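Local structure of phosphoglycerate dehydrogenase (Lactobacillus plantarum, 3EVT) at residues T20-W25 with Q298-G303; S91-D96 with A286-I291; N193-A198 with H207-E212; L223-I226 with A231-T234. The protein probably catalyses the NAD-dependent oxidation of 3-phospho-D-glycerate to 3-phosphooxypyruvate, the opening step of the phosphorylated route to serine. All coordinates share one frame; numbering follows the deposited sequence.

Contact 1: residues T20-W25 with Q298-G303; sequences TTYPDW and QFVKDG
At one end of the five-stranded parallel sheet, Tyr22 and Trp25, between helix 12-21 and strand 26-29, pack against Phe299 and Val300 near the end of helix 284-302. Val300 faces both rings: CG1 turns to Tyr22, and CG2 lies in the angle between Tyr22 and the indole. With CG1 anti to the backbone N (chi1 158°), that methyl lies 4.2 Å from Tyr22 CE1. The other branch, CG2, meets the indole where its two rings join, around CE2, 4.0 Å from Trp25 NE1. A beta-branched residue suits this place because its two methyls branch at CB, close to the helix backbone. Phe299 stands roughly perpendicular to the Trp25 side chain, and Trp25 CH2 arrives at the edge of the phenyl ring, 4.1 Å from CE2. No hydrogen bond spans the contact; Phe296 adds edge-to-face stacks with both Tyr22 and Trp25. The type I turn from Tyr22 to Trp25, closed by Trp25 N on Tyr22 O at 3.0 Å, brings both rings to the same helix. Gly303, past the last turn, has a positive phi that suits glycine, and its N still bonds Phe299 O at 2.8 Å. This is a surface packing of aromatic rings on a helix flank, joining a beta-alpha-beta crossover to the C-terminal helix that, as in other D-2-hydroxyacid dehydrogenases, returns to the N-terminal domain.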
# COMPACT_ATOMS: atom_id res chain seq x y z
N THR A 20 10.02 -8.48 -26.41
CA THR A 20 10.46 -9.75 -25.79
C THR A 20 9.49 -10.37 -24.79
O THR A 20 9.48 -11.57 -24.62
CB THR A 20 11.84 -9.64 -25.05
OG1 THR A 20 11.62 -9.16 -23.72
CG2 THR A 20 12.73 -8.70 -25.77
N THR A 21 8.70 -9.57 -24.10
CA THR A 21 7.72 -10.13 -23.22
C THR A 21 6.59 -10.72 -24.04
O THR A 21 5.86 -11.59 -23.56
CB THR A 21 7.13 -9.05 -22.35
OG1 THR A 21 8.17 -8.42 -21.61
CG2 THR A 21 6.17 -9.60 -21.39
N TYR A 22 6.38 -10.20 -25.25
CA TYR A 22 5.26 -10.66 -26.09
C TYR A 22 5.75 -11.00 -27.49
O TYR A 22 5.55 -10.23 -28.44
CB TYR A 22 4.18 -9.61 -26.19
CG TYR A 22 3.69 -9.14 -24.85
CD1 TYR A 22 2.70 -9.83 -24.20
CD2 TYR A 22 4.21 -7.99 -24.25
CE1 TYR A 22 2.24 -9.44 -23.00
CE2 TYR A 22 3.74 -7.57 -23.03
CZ TYR A 22 2.76 -8.30 -22.42
OH TYR A 22 2.25 -7.94 -21.22
N PRO A 23 6.41 -12.16 -27.62
CA PRO A 23 7.07 -12.43 -28.87
C PRO A 23 6.08 -12.80 -29.94
O PRO A 23 6.43 -12.75 -31.13
CB PRO A 23 8.02 -13.60 -28.54
CG PRO A 23 7.48 -14.21 -27.32
CD PRO A 23 6.80 -13.09 -26.55
N ASP A 24 4.84 -13.12 -29.57
CA ASP A 24 3.88 -13.32 -30.62
C ASP A 24 3.08 -12.05 -31.03
O ASP A 24 2.19 -12.14 -31.87
CB ASP A 24 2.94 -14.52 -30.35
CG ASP A 24 2.12 -14.36 -29.09
OD1 ASP A 24 2.52 -13.57 -28.21
OD2 ASP A 24 1.07 -15.03 -28.96
N TRP A 25 3.41 -10.89 -30.45
CA TRP A 25 2.72 -9.67 -30.81
C TRP A 25 3.63 -8.79 -31.67
O TRP A 25 4.82 -8.80 -31.50
CB TRP A 25 2.29 -8.94 -29.54
CG TRP A 25 0.98 -9.40 -28.98
CD1 TRP A 25 0.76 -10.51 -28.21
CD2 TRP A 25 -0.31 -8.76 -29.13
NE1 TRP A 25 -0.57 -10.61 -27.89
CE2 TRP A 25 -1.26 -9.57 -28.46
CE3 TRP A 25 -0.75 -7.60 -29.76
CZ2 TRP A 25 -2.60 -9.24 -28.39
CZ3 TRP A 25 -2.10 -7.27 -29.70
CH2 TRP A 25 -3.01 -8.08 -29.03
N GLN A 298 -2.91 -7.20 -18.70
CA GLN A 298 -4.17 -7.68 -18.18
C GLN A 298 -5.10 -7.96 -19.35
O GLN A 298 -5.76 -9.00 -19.38
CB GLN A 298 -4.74 -6.62 -17.26
CG GLN A 298 -6.04 -6.96 -16.58
CD GLN A 298 -5.98 -8.28 -15.84
OE1 GLN A 298 -4.93 -8.74 -15.39
NE2 GLN A 298 -7.13 -8.92 -15.75
N PHE A 299 -5.14 -7.04 -20.31
CA PHE A 299 -5.83 -7.26 -21.58
C PHE A 299 -5.42 -8.59 -22.27
O PHE A 299 -6.26 -9.33 -22.80
CB PHE A 299 -5.57 -6.10 -22.55
CG PHE A 299 -6.09 -6.37 -23.92
CD1 PHE A 299 -7.45 -6.24 -24.18
CD2 PHE A 299 -5.26 -6.85 -24.90
CE1 PHE A 299 -7.96 -6.54 -25.43
CE2 PHE A 299 -5.74 -7.16 -26.18
CZ PHE A 299 -7.10 -7.02 -26.44
N VAL A 300 -4.13 -8.85 -22.30
CA VAL A 300 -3.64 -10.06 -22.91
C VAL A 300 -4.10 -11.28 -22.08
O VAL A 300 -4.55 -12.28 -22.64
CB VAL A 300 -2.11 -9.99 -23.11
CG1 VAL A 300 -1.52 -11.39 -23.23
CG2 VAL A 300 -1.79 -9.13 -24.35
N LYS A 301 -4.06 -11.15 -20.75
CA LYS A 301 -4.43 -12.22 -19.79
C LYS A 301 -5.91 -12.53 -19.92
O LYS A 301 -6.31 -13.67 -20.12
CB LYS A 301 -4.10 -11.78 -18.37
CG LYS A 301 -4.44 -12.75 -17.25
CD LYS A 301 -3.99 -12.21 -15.87
CE LYS A 301 -4.58 -12.99 -14.69
NZ LYS A 301 -5.86 -12.40 -14.16
N ASP A 302 -6.77 -11.52 -19.86
CA ASP A 302 -8.16 -11.89 -19.92
C ASP A 302 -9.10 -10.90 -20.54
O ASP A 302 -10.30 -10.97 -20.33
CB ASP A 302 -8.68 -12.33 -18.53
CG ASP A 302 -8.74 -11.18 -17.52
OD1 ASP A 302 -8.62 -9.98 -17.89
OD2 ASP A 302 -8.90 -11.49 -16.32
N GLY A 303 -8.56 -9.96 -21.31
CA GLY A 303 -9.42 -9.02 -21.99
C GLY A 303 -9.87 -7.84 -21.13
O GLY A 303 -10.56 -6.96 -21.63

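Contact 2: residues S91-D96 with A286-I291; sequences SGIHAD and ATVFPI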
# COMPACT_ATOMS: atom_id res chain seq x y z
N SER A 91 -5.15 9.42 -16.16
CA SER A 91 -5.33 10.22 -14.95
C SER A 91 -4.70 9.67 -13.68
O SER A 91 -4.24 8.52 -13.62
CB SER A 91 -6.80 10.56 -14.71
OG SER A 91 -7.58 9.41 -14.75
N GLY A 92 -4.64 10.52 -12.65
CA GLY A 92 -4.21 10.08 -11.32
C GLY A 92 -2.72 10.00 -11.05
O GLY A 92 -2.30 9.60 -9.94
N ILE A 93 -1.90 10.37 -12.04
CA ILE A 93 -0.45 10.15 -11.91
C ILE A 93 0.20 10.94 -10.78
O ILE A 93 0.88 10.36 -9.90
CB ILE A 93 0.32 10.42 -13.20
CG1 ILE A 93 -0.20 9.51 -14.33
CG2 ILE A 93 1.84 10.19 -12.91
CD1 ILE A 93 0.43 9.80 -15.72
N HIS A 94 -0.02 12.25 -10.78
CA HIS A 94 0.50 13.12 -9.72
C HIS A 94 -0.10 12.71 -8.40
O HIS A 94 0.60 12.52 -7.45
CB HIS A 94 0.16 14.61 -9.95
CG HIS A 94 1.13 15.34 -10.82
ND1 HIS A 94 0.81 15.79 -12.10
CD2 HIS A 94 2.41 15.73 -10.60
CE1 HIS A 94 1.85 16.40 -12.63
NE2 HIS A 94 2.84 16.37 -11.74
N ALA A 95 -1.42 12.61 -8.34
CA ALA A 95 -2.10 12.19 -7.10
C ALA A 95 -1.62 10.84 -6.56
O ALA A 95 -1.46 10.70 -5.38
CB ALA A 95 -3.60 12.19 -7.28
N ASP A 96 -1.39 9.84 -7.42
CA ASP A 96 -0.72 8.58 -7.02
C ASP A 96 0.64 8.75 -6.36
O ASP A 96 0.89 8.11 -5.33
CB ASP A 96 -0.55 7.63 -8.23
CG ASP A 96 -1.59 6.47 -8.25
OD1 ASP A 96 -2.83 6.76 -8.15
OD2 ASP A 96 -1.17 5.27 -8.39
N ALA A 286 7.90 8.56 -19.00
CA ALA A 286 8.17 7.59 -17.95
C ALA A 286 6.98 7.21 -17.06
O ALA A 286 7.10 6.32 -16.23
CB ALA A 286 9.32 8.09 -17.04
N THR A 287 5.87 7.93 -17.16
CA THR A 287 4.79 7.71 -16.20
C THR A 287 3.62 7.12 -16.94
O THR A 287 2.83 6.34 -16.41
CB THR A 287 4.31 9.05 -15.54
OG1 THR A 287 4.03 10.04 -16.55
CG2 THR A 287 5.34 9.58 -14.55
N VAL A 288 3.52 7.52 -18.19
CA VAL A 288 2.43 7.07 -19.00
C VAL A 288 2.64 5.60 -19.48
O VAL A 288 1.69 4.83 -19.56
CB VAL A 288 2.30 8.00 -20.18
CG1 VAL A 288 1.40 7.38 -21.21
CG2 VAL A 288 1.78 9.37 -19.68
N PHE A 289 3.87 5.22 -19.79
CA PHE A 289 4.12 3.88 -20.34
C PHE A 289 3.74 2.72 -19.40
O PHE A 289 3.09 1.78 -19.85
CB PHE A 289 5.56 3.70 -20.82
CG PHE A 289 5.81 2.32 -21.43
CD1 PHE A 289 5.30 2.01 -22.70
CD2 PHE A 289 6.49 1.34 -20.72
CE1 PHE A 289 5.50 0.72 -23.28
CE2 PHE A 289 6.69 0.03 -21.29
CZ PHE A 289 6.19 -0.28 -22.56
N PRO A 290 4.11 2.79 -18.09
CA PRO A 290 3.68 1.72 -17.16
C PRO A 290 2.16 1.54 -17.10
O PRO A 290 1.68 0.42 -16.84
CB PRO A 290 4.18 2.22 -15.81
CG PRO A 290 5.35 3.10 -16.12
CD PRO A 290 4.99 3.78 -17.43
N ILE A 291 1.41 2.64 -17.32
CA ILE A 291 -0.06 2.54 -17.39
C ILE A 291 -0.50 1.62 -18.54
O ILE A 291 -1.23 0.66 -18.31
CB ILE A 291 -0.79 3.92 -17.42
CG1 ILE A 291 -0.58 4.65 -16.09
CG2 ILE A 291 -2.32 3.72 -17.61
CD1 ILE A 291 -1.02 6.17 -16.11
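Ile93, at the start of helix 93-110, packs against Thr287, Val288 and Ile291 on helix 284-302, in the region where the chain passes between the two domains of a D-2-hydroxyacid dehydrogenase fold. The contact across the segments is one of shape. Branched Ile93 suits the place because its CG2 can lie against Thr287, 3.8 Å from CB, while its longer arm reaches Ile291, with CG1 3.9 Å from Ile291 CD1. The arm has CG1 anti to the carbonyl carbon (chi1 -59°), which carries CD1 on between Thr287 and Ile291, to 4.2 Å from Val288 CG2. Thr287 and Ile291 stand one turn apart on the same helix face, so their side chains receive Ile93 together. Replacing Ile93 by an alanine would probably open a gap between them and deprive Ile291 CD1 of its apolar partner from the opposing helix.

Polar interactions stay on each side of the contact. Gly92, at the N-cap, has the positive phi that favours glycine, and its O receives Asp96 N at 2.7 Å. Ser91 O is bonded by Arg307 and Asn308, and Asp96 forms a salt bridge with Lys155. Pro290, which packs on Gly137 of the second subunit, has no N-H for the turn before it and kinks the helix; the Ile291 N to Val288 O bond is weak at 3.1 Å. Thr287 offers carbon to Ile93 while its hydroxyl bonds Phe284 O in its own helix; OG1 merely packs against Ile93 CD1, 3.7 Å away.

Contact 3: residues N193-A198 with H207-E212; sequences NFIVNA and HLFSTE
This is a buried packing contact within the Rossmann-type NAD-binding domain: the ring of Phe209, in the loop before helix 211-215, lies against Ile195 and Asn197 on strand 194-197. Both strand residues, two apart, project from the same side of the sheet, and the phenyl ring spans them. Ile195 offers its CG2 methyl, 3.9 Å from Phe209 CE1. Toward the other edge of the ring, but on the same side of its plane, Asn197 CB approaches Phe209 CE2 at 3.6 Å, and OD1 comes within 3.4 Å of that carbon. The asparagine amide is turned 48° from the ring plane, so the two flat groups do not stack. With CG anti to the backbone N (chi1 179°), the amide extends past the ring to polar partners beyond it: OD1 accepts from Leu199 N, and ND2 donates to Asn225 OD1 on the neighbouring strand. A leucine in place of Asn197 is likely to leave both the Leu199 N-H and the Asn225 oxygen without these mates. Phe209 is a fitting loop residue here, large enough to close over the sheet; it also makes an edge-to-face stack with Tyr143 and touches Leu223. Leu208 CG lies over the opposite face, offset toward the rim. The chemistry implies a division of labour: van der Waals contact seats the loop on the strand, whereas the buried amide settles its hydrogen bonding with the backbone and an adjacent strand.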
# COMPACT_ATOMS: atom_id res chain seq x y z
N ASN A 193 -5.46 7.91 14.26
CA ASN A 193 -4.06 7.60 14.43
C ASN A 193 -3.14 8.48 13.53
O ASN A 193 -2.01 8.79 13.92
CB ASN A 193 -3.80 6.09 14.29
CG ASN A 193 -4.76 5.27 15.15
OD1 ASN A 193 -5.80 4.76 14.68
ND2 ASN A 193 -4.45 5.20 16.42
N PHE A 194 -3.65 8.93 12.38
CA PHE A 194 -2.84 9.77 11.46
C PHE A 194 -3.75 10.86 10.91
O PHE A 194 -4.93 10.62 10.53
CB PHE A 194 -2.31 8.93 10.26
CG PHE A 194 -1.53 7.70 10.68
CD1 PHE A 194 -0.12 7.74 10.76
CD2 PHE A 194 -2.18 6.54 11.00
CE1 PHE A 194 0.58 6.65 11.15
CE2 PHE A 194 -1.46 5.43 11.39
CZ PHE A 194 -0.08 5.49 11.49
N ILE A 195 -3.21 12.06 10.90
CA ILE A 195 -3.89 13.22 10.35
C ILE A 195 -3.08 13.78 9.19
O ILE A 195 -1.93 14.11 9.33
CB ILE A 195 -4.07 14.32 11.40
CG1 ILE A 195 -4.91 13.79 12.58
CG2 ILE A 195 -4.62 15.58 10.73
CD1 ILE A 195 -4.95 14.68 13.85
N VAL A 196 -3.71 13.85 8.03
CA VAL A 196 -3.07 14.31 6.85
C VAL A 196 -3.72 15.61 6.39
O VAL A 196 -4.92 15.68 6.17
CB VAL A 196 -3.07 13.20 5.73
CG1 VAL A 196 -2.50 13.74 4.38
CG2 VAL A 196 -2.24 11.92 6.24
N ASN A 197 -2.92 16.66 6.26
CA ASN A 197 -3.39 17.87 5.60
C ASN A 197 -3.09 17.84 4.12
O ASN A 197 -1.94 17.79 3.76
CB ASN A 197 -2.74 19.13 6.15
CG ASN A 197 -3.25 20.36 5.42
OD1 ASN A 197 -4.44 20.44 5.19
ND2 ASN A 197 -2.36 21.23 4.95
N ALA A 198 -4.12 17.89 3.27
CA ALA A 198 -3.94 18.04 1.84
C ALA A 198 -4.79 19.22 1.33
O ALA A 198 -5.22 19.23 0.18
CB ALA A 198 -4.35 16.71 1.11
N HIS A 207 -3.05 28.40 9.75
CA HIS A 207 -2.84 27.90 11.12
C HIS A 207 -4.03 27.07 11.63
O HIS A 207 -4.38 27.12 12.82
CB HIS A 207 -2.47 29.05 12.07
CG HIS A 207 -1.07 29.56 11.88
ND1 HIS A 207 -0.40 30.28 12.84
CD2 HIS A 207 -0.20 29.41 10.85
CE1 HIS A 207 0.81 30.58 12.40
NE2 HIS A 207 0.96 30.06 11.19
N LEU A 208 -4.66 26.33 10.73
CA LEU A 208 -5.73 25.41 11.08
C LEU A 208 -5.17 24.32 12.00
O LEU A 208 -5.78 23.94 13.00
CB LEU A 208 -6.33 24.79 9.81
CG LEU A 208 -7.37 23.73 10.15
CD1 LEU A 208 -8.32 24.34 11.11
CD2 LEU A 208 -8.08 23.22 8.92
N PHE A 209 -3.96 23.86 11.68
CA PHE A 209 -3.25 22.92 12.54
C PHE A 209 -2.46 23.63 13.63
O PHE A 209 -1.30 24.02 13.48
CB PHE A 209 -2.46 21.91 11.68
CG PHE A 209 -3.35 21.21 10.69
CD1 PHE A 209 -4.01 20.02 11.03
CD2 PHE A 209 -3.62 21.77 9.44
CE1 PHE A 209 -4.91 19.38 10.14
CE2 PHE A 209 -4.51 21.17 8.55
CZ PHE A 209 -5.16 19.95 8.91
N SER A 210 -3.12 23.81 14.76
CA SER A 210 -2.55 24.60 15.83
C SER A 210 -3.10 24.14 17.17
O SER A 210 -3.69 23.04 17.28
CB SER A 210 -2.87 26.08 15.57
OG SER A 210 -2.01 26.93 16.31
N THR A 211 -2.90 24.96 18.21
CA THR A 211 -3.20 24.54 19.59
C THR A 211 -4.56 23.90 19.79
O THR A 211 -4.64 22.80 20.35
CB THR A 211 -2.91 25.65 20.70
OG1 THR A 211 -1.50 25.69 21.00
CG2 THR A 211 -3.63 25.32 22.00
N GLU A 212 -5.65 24.56 19.37
CA GLU A 212 -6.97 23.99 19.65
C GLU A 212 -7.13 22.59 19.04
O GLU A 212 -7.53 21.64 19.74
CB GLU A 212 -8.09 24.90 19.15

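Contact 4: residues L223-I226 with A231-T234; sequences LINI and AVDT
Ala231 faces Asn225 at the end of strand 222-225, where the loop toward helix 234-242 turns back over the sheet. Its methyl CB is 4.4 Å from Asn225 ND2, and so small a side chain suits a buried spot already flanked by two amides, those of Asn225 and Asn197. Val232 follows and carries most of the contact. Its CG2 lies 3.3 Å from Asn225 ND2 and 3.9 Å from Asn225 CG, and the two side chains run antiparallel alongside each other. The same methyl also faces Leu223 CD2, more loosely at 4.4 Å, so a short branched apolar residue serves both strand neighbours at once; Leu237 and Phe209 add further apolar contacts to Val232. The ND2 group that Val232 touches finds its polar partner in Arg228 O, while Asn225 OD1 receives Gly227 N besides the Asn197 amide. With CG anti to the backbone N (chi1 -167°), the asparagine extends toward the loop and braces its turn. Next, Asp233 takes the N-cap position of helix 234-242, its OD1 accepting from Ala236 N, while OD2 bonds Ser210 OG. A strand, a tight loop steadied by an asparagine and a capped helix make up the first half of a beta-alpha-beta unit of the Rossmann-type fold, at the C-terminal end of a parallel strand.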
# COMPACT_ATOMS: atom_id res chain seq x y z
N LEU A 223 1.17 13.62 12.53
CA LEU A 223 0.64 14.68 11.67
C LEU A 223 1.44 14.72 10.40
O LEU A 223 2.68 14.72 10.46
CB LEU A 223 0.67 16.06 12.35
CG LEU A 223 0.26 17.21 11.40
CD1 LEU A 223 -1.27 17.20 11.16
CD2 LEU A 223 0.69 18.52 12.00
N ILE A 224 0.76 14.77 9.24
CA ILE A 224 1.48 14.84 7.98
C ILE A 224 0.99 15.99 7.16
O ILE A 224 -0.20 16.09 6.91
CB ILE A 224 1.37 13.52 7.17
CG1 ILE A 224 1.97 12.35 7.98
CG2 ILE A 224 2.08 13.70 5.80
CD1 ILE A 224 1.27 11.10 7.84
N ASN A 225 1.89 16.85 6.70
CA ASN A 225 1.47 18.02 5.91
C ASN A 225 1.96 17.96 4.48
O ASN A 225 3.15 18.09 4.21
CB ASN A 225 1.93 19.37 6.54
CG ASN A 225 1.22 20.55 5.90
OD1 ASN A 225 0.33 20.36 5.06
ND2 ASN A 225 1.58 21.77 6.30
N ILE A 226 1.04 17.78 3.55
CA ILE A 226 1.38 17.81 2.15
C ILE A 226 0.45 18.86 1.53
O ILE A 226 0.17 18.83 0.36
CB ILE A 226 1.17 16.44 1.47
CG1 ILE A 226 -0.18 15.85 1.89
CG2 ILE A 226 2.31 15.46 1.80
CD1 ILE A 226 -0.80 14.95 0.87
N ALA A 231 -0.52 26.15 6.86
CA ALA A 231 -1.67 25.48 7.44
C ALA A 231 -1.34 25.09 8.87
O ALA A 231 -2.22 24.93 9.69
CB ALA A 231 -2.05 24.23 6.62
N VAL A 232 -0.05 24.95 9.13
CA VAL A 232 0.48 24.42 10.36
C VAL A 232 1.31 25.45 11.11
O VAL A 232 2.28 26.02 10.61
CB VAL A 232 1.37 23.18 10.05
CG1 VAL A 232 2.16 22.71 11.28
CG2 VAL A 232 0.54 22.06 9.39
N ASP A 233 0.91 25.68 12.35
CA ASP A 233 1.59 26.55 13.27
C ASP A 233 2.81 25.80 13.82
O ASP A 233 2.68 24.84 14.62
CB ASP A 233 0.60 26.93 14.36
CG ASP A 233 1.17 27.90 15.38
OD1 ASP A 233 2.38 27.85 15.64
OD2 ASP A 233 0.36 28.68 15.96
N THR A 234 3.98 26.24 13.40
CA THR A 234 5.22 25.55 13.68
C THR A 234 5.47 25.49 15.19
O THR A 234 5.97 24.50 15.73
CB THR A 234 6.41 26.30 13.02
OG1 THR A 234 6.42 26.05 11.60
CG2 THR A 234 7.69 25.81 13.58

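How the contacts relate
Contacts 3 and 4 form one neighbourhood, their centres 6 Å apart on adjacent strands of the NAD-binding sheet. Ile195 O meets Ile224 N at 2.8 Å, and the asparagine amide pair is the side-chain tie between the two contacts. Contacts 1 and 2 share helix 284-302: contact 2 lies near the passage between the domains, and contact 1 further along the helix, about 21 Å away between centres. Contacts 1 and 3 are about 47 Å apart between centres, on opposite sides of the chain's centre; contact 2 lies between, about 29 Å from contact 3. In relatives the active site lies in the cleft between the domains, so contact 2 probably borders the region where they hinge.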